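Putative glucarate dehydratase (Pseudomonas fluorescens, PDB 4IT1) probably catalyses the magnesium-dependent dehydration of D-glucarate to 5-dehydro-4-deoxy-D-glucarate, as a member of the mandelate racemase/muconate lactonizing enzyme family. Local coordinates at residues Pro220-Lys232 with Thr252-Leu264. Numbering follows the deposited sequence.
Sequences PPEHEVACIKALK and TSIRMAELLGDDL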
loop_
_atom_site.group_PDB
_atom_site.type_symbol
_atom_site.label_atom_id
_atom_site.label_comp_id
_atom_site.label_asym_id
_atom_site.label_seq_id
_atom_site.Cartn_x
_atom_site.Cartn_y
_atom_site.Cartn_z
ATOM N N PRO A 220 -12.229 -33.801 -20.314
ATOM C CA PRO A 220 -13.149 -33.150 -21.250
ATOM C C PRO A 220 -14.091 -32.173 -20.535
ATOM O O PRO A 220 -14.617 -32.494 -19.459
ATOM C CB PRO A 220 -13.925 -34.322 -21.846
ATOM C CG PRO A 220 -12.952 -35.453 -21.805
ATOM C CD PRO A 220 -12.135 -35.255 -20.556
ATOM N N PRO A 221 -14.268 -30.967 -21.108
ATOM C CA PRO A 221 -15.019 -29.935 -20.394
ATOM C C PRO A 221 -16.488 -30.304 -20.096
ATOM O O PRO A 221 -16.982 -29.952 -19.029
ATOM C CB PRO A 221 -14.878 -28.685 -21.294
ATOM C CG PRO A 221 -14.350 -29.174 -22.603
ATOM C CD PRO A 221 -13.601 -30.443 -22.316
ATOM N N GLU A 222 -17.160 -31.021 -20.998
ATOM C CA GLU A 222 -18.493 -31.569 -20.703
ATOM C C GLU A 222 -18.480 -32.494 -19.487
ATOM O O GLU A 222 -19.424 -32.490 -18.690
ATOM C CB GLU A 222 -19.085 -32.321 -21.897
ATOM C CG GLU A 222 -19.775 -31.443 -22.931
ATOM C CD GLU A 222 -18.849 -30.995 -24.050
ATOM O OE1 GLU A 222 -17.616 -31.210 -23.950
ATOM O OE2 GLU A 222 -19.359 -30.425 -25.038
ATOM N N HIS A 223 -17.419 -33.286 -19.352
ATOM C CA HIS A 223 -17.307 -34.203 -18.225
ATOM C C HIS A 223 -17.094 -33.427 -16.942
ATOM O O HIS A 223 -17.668 -33.764 -15.904
ATOM C CB HIS A 223 -16.192 -35.240 -18.430
ATOM C CG HIS A 223 -15.987 -36.146 -17.253
ATOM N ND1 HIS A 223 -16.768 -37.261 -17.024
ATOM C CD2 HIS A 223 -15.102 -36.092 -16.228
ATOM C CE1 HIS A 223 -16.371 -37.855 -15.913
ATOM N NE2 HIS A 223 -15.360 -37.167 -15.410
ATOM N N GLU A 224 -16.281 -32.379 -17.010
ATOM C CA GLU A 224 -15.990 -31.581 -15.824
ATOM C C GLU A 224 -17.223 -30.790 -15.369
ATOM O O GLU A 224 -17.435 -30.622 -14.172
ATOM C CB GLU A 224 -14.779 -30.666 -16.051
ATOM C CG GLU A 224 -13.457 -31.414 -16.206
ATOM C CD GLU A 224 -12.248 -30.495 -16.366
ATOM O OE1 GLU A 224 -12.352 -29.451 -17.051
ATOM O OE2 GLU A 224 -11.183 -30.821 -15.806
ATOM N N VAL A 225 -18.027 -30.322 -16.328
ATOM C CA VAL A 225 -19.298 -29.643 -16.045
ATOM C C VAL A 225 -20.219 -30.566 -15.240
ATOM O O VAL A 225 -20.749 -30.162 -14.203
ATOM C CB VAL A 225 -19.995 -29.157 -17.343
ATOM C CG1 VAL A 225 -21.466 -28.810 -17.102
ATOM C CG2 VAL A 225 -19.265 -27.952 -17.910
ATOM N N ALA A 226 -20.382 -31.803 -15.715
ATOM C CA ALA A 226 -21.159 -32.832 -15.013
ATOM C C ALA A 226 -20.671 -33.087 -13.578
ATOM O O ALA A 226 -21.478 -33.356 -12.682
ATOM C CB ALA A 226 -21.173 -34.124 -15.814
ATOM N N CYS A 227 -19.360 -32.983 -13.360
ATOM C CA CYS A 227 -18.795 -33.132 -12.017
ATOM C C CYS A 227 -19.159 -31.961 -11.106
ATOM O O CYS A 227 -19.279 -32.128 -9.888
ATOM C CB CYS A 227 -17.278 -33.317 -12.070
ATOM S SG CYS A 227 -16.765 -34.830 -12.926
ATOM N N ILE A 228 -19.336 -30.782 -11.693
ATOM C CA ILE A 228 -19.794 -29.624 -10.929
ATOM C C ILE A 228 -21.262 -29.785 -10.533
ATOM O O ILE A 228 -21.619 -29.548 -9.379
ATOM C CB ILE A 228 -19.561 -28.303 -11.688
ATOM C CG1 ILE A 228 -18.086 -27.921 -11.615
ATOM C CG2 ILE A 228 -20.401 -27.173 -11.106
ATOM C CD1 ILE A 228 -17.621 -27.175 -12.842
ATOM N N LYS A 229 -22.097 -30.193 -11.488
ATOM C CA LYS A 229 -23.509 -30.498 -11.230
ATOM C C LYS A 229 -23.645 -31.441 -10.034
ATOM O O LYS A 229 -24.381 -31.152 -9.083
ATOM C CB LYS A 229 -24.171 -31.137 -12.457
ATOM C CG LYS A 229 -24.096 -30.329 -13.744
ATOM C CD LYS A 229 -25.188 -29.282 -13.838
ATOM C CE LYS A 229 -25.150 -28.597 -15.190
ATOM N NZ LYS A 229 -25.813 -27.267 -15.124
ATOM N N ALA A 230 -22.916 -32.556 -10.088
ATOM C CA ALA A 230 -22.938 -33.560 -9.030
ATOM C C ALA A 230 -22.501 -32.980 -7.679
ATOM O O ALA A 230 -23.066 -33.330 -6.639
ATOM C CB ALA A 230 -22.078 -34.754 -9.416
ATOM N N LEU A 231 -21.512 -32.087 -7.699
ATOM C CA LEU A 231 -21.081 -31.378 -6.493
ATOM C C LEU A 231 -22.140 -30.408 -5.951
ATOM O O LEU A 231 -22.272 -30.251 -4.733
ATOM C CB LEU A 231 -19.780 -30.614 -6.748
ATOM C CG LEU A 231 -18.462 -31.383 -6.676
ATOM C CD1 LEU A 231 -17.360 -30.584 -7.356
ATOM C CD2 LEU A 231 -18.094 -31.685 -5.233
ATOM N N LYS A 232 -22.866 -29.753 -6.860
ATOM C CA LYS A 232 -23.949 -28.826 -6.506
ATOM C C LYS A 232 -25.132 -29.606 -5.928
ATOM O O LYS A 232 -25.763 -29.174 -4.956
ATOM C CB LYS A 232 -24.394 -28.027 -7.739
ATOM C CG LYS A 232 -25.392 -26.910 -7.467
ATOM C CD LYS A 232 -26.156 -26.552 -8.737
ATOM C CE LYS A 232 -27.180 -25.445 -8.513
ATOM N NZ LYS A 232 -26.552 -24.098 -8.363
ATOM N N THR A 252 -15.365 -22.491 -26.314
ATOM C CA THR A 252 -15.566 -23.536 -25.319
ATOM C C THR A 252 -16.044 -22.938 -24.006
ATOM O O THR A 252 -17.034 -23.396 -23.432
ATOM C CB THR A 252 -14.265 -24.331 -25.084
ATOM O OG1 THR A 252 -13.951 -25.073 -26.266
ATOM C CG2 THR A 252 -14.405 -25.304 -23.916
ATOM N N SER A 253 -15.331 -21.916 -23.541
ATOM C CA SER A 253 -15.689 -21.184 -22.329
ATOM C C SER A 253 -17.145 -20.733 -22.384
ATOM O O SER A 253 -17.886 -20.852 -21.404
ATOM C CB SER A 253 -14.765 -19.971 -22.149
ATOM O OG SER A 253 -13.487 -20.347 -21.658
ATOM N N ILE A 254 -17.547 -20.221 -23.542
ATOM C CA ILE A 254 -18.913 -19.784 -23.752
ATOM C C ILE A 254 -19.904 -20.952 -23.696
ATOM O O ILE A 254 -20.929 -20.841 -23.023
ATOM C CB ILE A 254 -19.044 -18.963 -25.051
ATOM C CG1 ILE A 254 -18.397 -17.589 -24.842
ATOM C CG2 ILE A 254 -20.509 -18.814 -25.469
ATOM C CD1 ILE A 254 -18.104 -16.840 -26.124
ATOM N N ARG A 255 -19.586 -22.060 -24.375
ATOM C CA ARG A 255 -20.454 -23.247 -24.389
ATOM C C ARG A 255 -20.627 -23.843 -22.998
ATOM O O ARG A 255 -21.718 -24.304 -22.646
ATOM C CB ARG A 255 -19.945 -24.323 -25.358
ATOM C CG ARG A 255 -20.111 -23.976 -26.831
ATOM C CD ARG A 255 -20.004 -25.201 -27.736
ATOM N NE ARG A 255 -18.691 -25.850 -27.675
ATOM C CZ ARG A 255 -18.438 -26.994 -27.039
ATOM N NH1 ARG A 255 -19.405 -27.640 -26.397
ATOM N NH2 ARG A 255 -17.207 -27.496 -27.043
ATOM N N MET A 256 -19.554 -23.818 -22.209
ATOM C CA MET A 256 -19.592 -24.315 -20.839
ATOM C C MET A 256 -20.437 -23.424 -19.930
ATOM O O MET A 256 -21.249 -23.924 -19.141
ATOM C CB MET A 256 -18.181 -24.489 -20.279
ATOM C CG MET A 256 -17.329 -25.531 -21.003
ATOM S SD MET A 256 -18.024 -27.197 -21.145
ATOM C CE MET A 256 -18.759 -27.151 -22.781
ATOM N N ALA A 257 -20.252 -22.109 -20.054
ATOM C CA ALA A 257 -21.078 -21.124 -19.354
ATOM C C ALA A 257 -22.572 -21.392 -19.556
ATOM O O ALA A 257 -23.355 -21.280 -18.616
ATOM C CB ALA A 257 -20.736 -19.721 -19.824
ATOM N N GLU A 258 -22.951 -21.742 -20.786
ATOM C CA GLU A 258 -24.339 -22.068 -21.116
ATOM C C GLU A 258 -24.822 -23.297 -20.348
ATOM O O GLU A 258 -25.888 -23.272 -19.740
ATOM C CB GLU A 258 -24.517 -22.267 -22.624
ATOM C CG GLU A 258 -24.324 -20.996 -23.444
ATOM C CD GLU A 258 -24.587 -21.192 -24.929
ATOM O OE1 GLU A 258 -25.374 -20.404 -25.497
ATOM O OE2 GLU A 258 -24.012 -22.127 -25.531
ATOM N N LEU A 259 -24.016 -24.354 -20.354
ATOM C CA LEU A 259 -24.357 -25.599 -19.663
ATOM C C LEU A 259 -24.395 -25.462 -18.136
ATOM O O LEU A 259 -25.135 -26.187 -17.470
ATOM C CB LEU A 259 -23.405 -26.736 -20.075
ATOM C CG LEU A 259 -23.402 -27.236 -21.529
ATOM C CD1 LEU A 259 -22.285 -28.250 -21.727
ATOM C CD2 LEU A 259 -24.743 -27.837 -21.943
ATOM N N LEU A 260 -23.607 -24.540 -17.590
ATOM C CA LEU A 260 -23.510 -24.372 -16.138
ATOM C C LEU A 260 -24.547 -23.400 -15.552
ATOM O O LEU A 260 -24.800 -23.418 -14.349
ATOM C CB LEU A 260 -22.097 -23.936 -15.736
ATOM C CG LEU A 260 -20.964 -24.965 -15.715
ATOM C CD1 LEU A 260 -19.617 -24.269 -15.851
ATOM C CD2 LEU A 260 -20.999 -25.806 -14.448
ATOM N N GLY A 261 -25.120 -22.548 -16.403
ATOM C CA GLY A 261 -26.103 -21.544 -15.975
ATOM C C GLY A 261 -25.568 -20.594 -14.918
ATOM O O GLY A 261 -24.849 -19.645 -15.231
ATOM N N ASP A 262 -25.923 -20.856 -13.663
ATOM C CA ASP A 262 -25.402 -20.086 -12.531
ATOM C C ASP A 262 -24.948 -20.990 -11.388
ATOM O O ASP A 262 -24.911 -20.574 -10.230
ATOM C CB ASP A 262 -26.402 -19.013 -12.054
ATOM C CG ASP A 262 -27.837 -19.527 -11.959
ATOM O OD1 ASP A 262 -28.072 -20.609 -11.375
ATOM O OD2 ASP A 262 -28.740 -18.825 -12.464
ATOM N N ASP A 263 -24.582 -22.225 -11.731
ATOM C CA ASP A 263 -24.034 -23.182 -10.762
ATOM C C ASP A 263 -22.765 -22.678 -10.076
ATOM O O ASP A 263 -22.407 -23.163 -9.002
ATOM C CB ASP A 263 -23.743 -24.530 -11.432
ATOM C CG ASP A 263 -25.003 -25.246 -11.906
ATOM O OD1 ASP A 263 -26.121 -24.709 -11.738
ATOM O OD2 ASP A 263 -24.868 -26.358 -12.459
ATOM N N LEU A 264 -22.094 -21.700 -10.689
ATOM C CA LEU A 264 -20.798 -21.224 -10.194
ATOM C C LEU A 264 -20.818 -19.829 -9.591
ATOM O O LEU A 264 -21.415 -18.914 -10.155
ATOM C CB LEU A 264 -19.746 -21.260 -11.313
ATOM C CG LEU A 264 -19.249 -22.603 -11.856
ATOM C CD1 LEU A 264 -18.119 -22.338 -12.831
ATOM C CD2 LEU A 264 -18.766 -23.540 -10.757
#
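Lys229 reaches from helix 221-232 to the C-terminal end of helix 252-260, and its chain is best followed outward. CB and CG stay close to their own helix, with CG beside the backbone N. The bend at chi2 (-84°) then swings the chain across, so that CD comes to 3.2 Å from OD2 of Asp263. CE passes 3.3 Å from Leu259 O, and at the tip NZ gives two hydrogen bonds. Lys229 NZ lies 2.7 Å from Leu259 O, in the carbonyl plane, and 3.0 Å from Asp263 OD2, which it meets from above the carboxylate plane as part of a salt bridge. With an alanine in place of this lysine, Leu259 O near the helix end would probably lose this donor, and Asp263 would probably be left with Lys232 as its cationic partner across the contact. Lys232 takes the other carboxylate oxygen, its NZ lying 3.5 Å from Asp263 OD1 in a longer salt bridge.

Behind this network lies an apolar core. Val225 divides its methyls: CG2 lies 3.5 Å from Met256 SD, while CG1 faces Leu260 CD2 and Leu259 CB. Pro221 CB touches the same sulfur, and Ile228 CG2 packs crosswise on Leu260 CD2 (3.7 Å) and also meets Leu264 CD2. At the rim, toward the start of the helices, Arg255 NH1 donates a nearly straight hydrogen bond (164°) to Glu222 OE2 within a salt bridge; OE2 sits in the guanidinium plane, at its edge, while NH1 approaches from above the carboxylate plane.

Ile228 and Leu264 both continue inward onto Ile242 of strand 240-243. The two helices run in the same direction, crossing at -27°, and flank that strand in sequence: they are neighbouring outer helices of the (β/α)-barrel of the enolase superfamily, and strands 240-243 and 266-268 bring Asp243 and Glu268 to the magnesium ion.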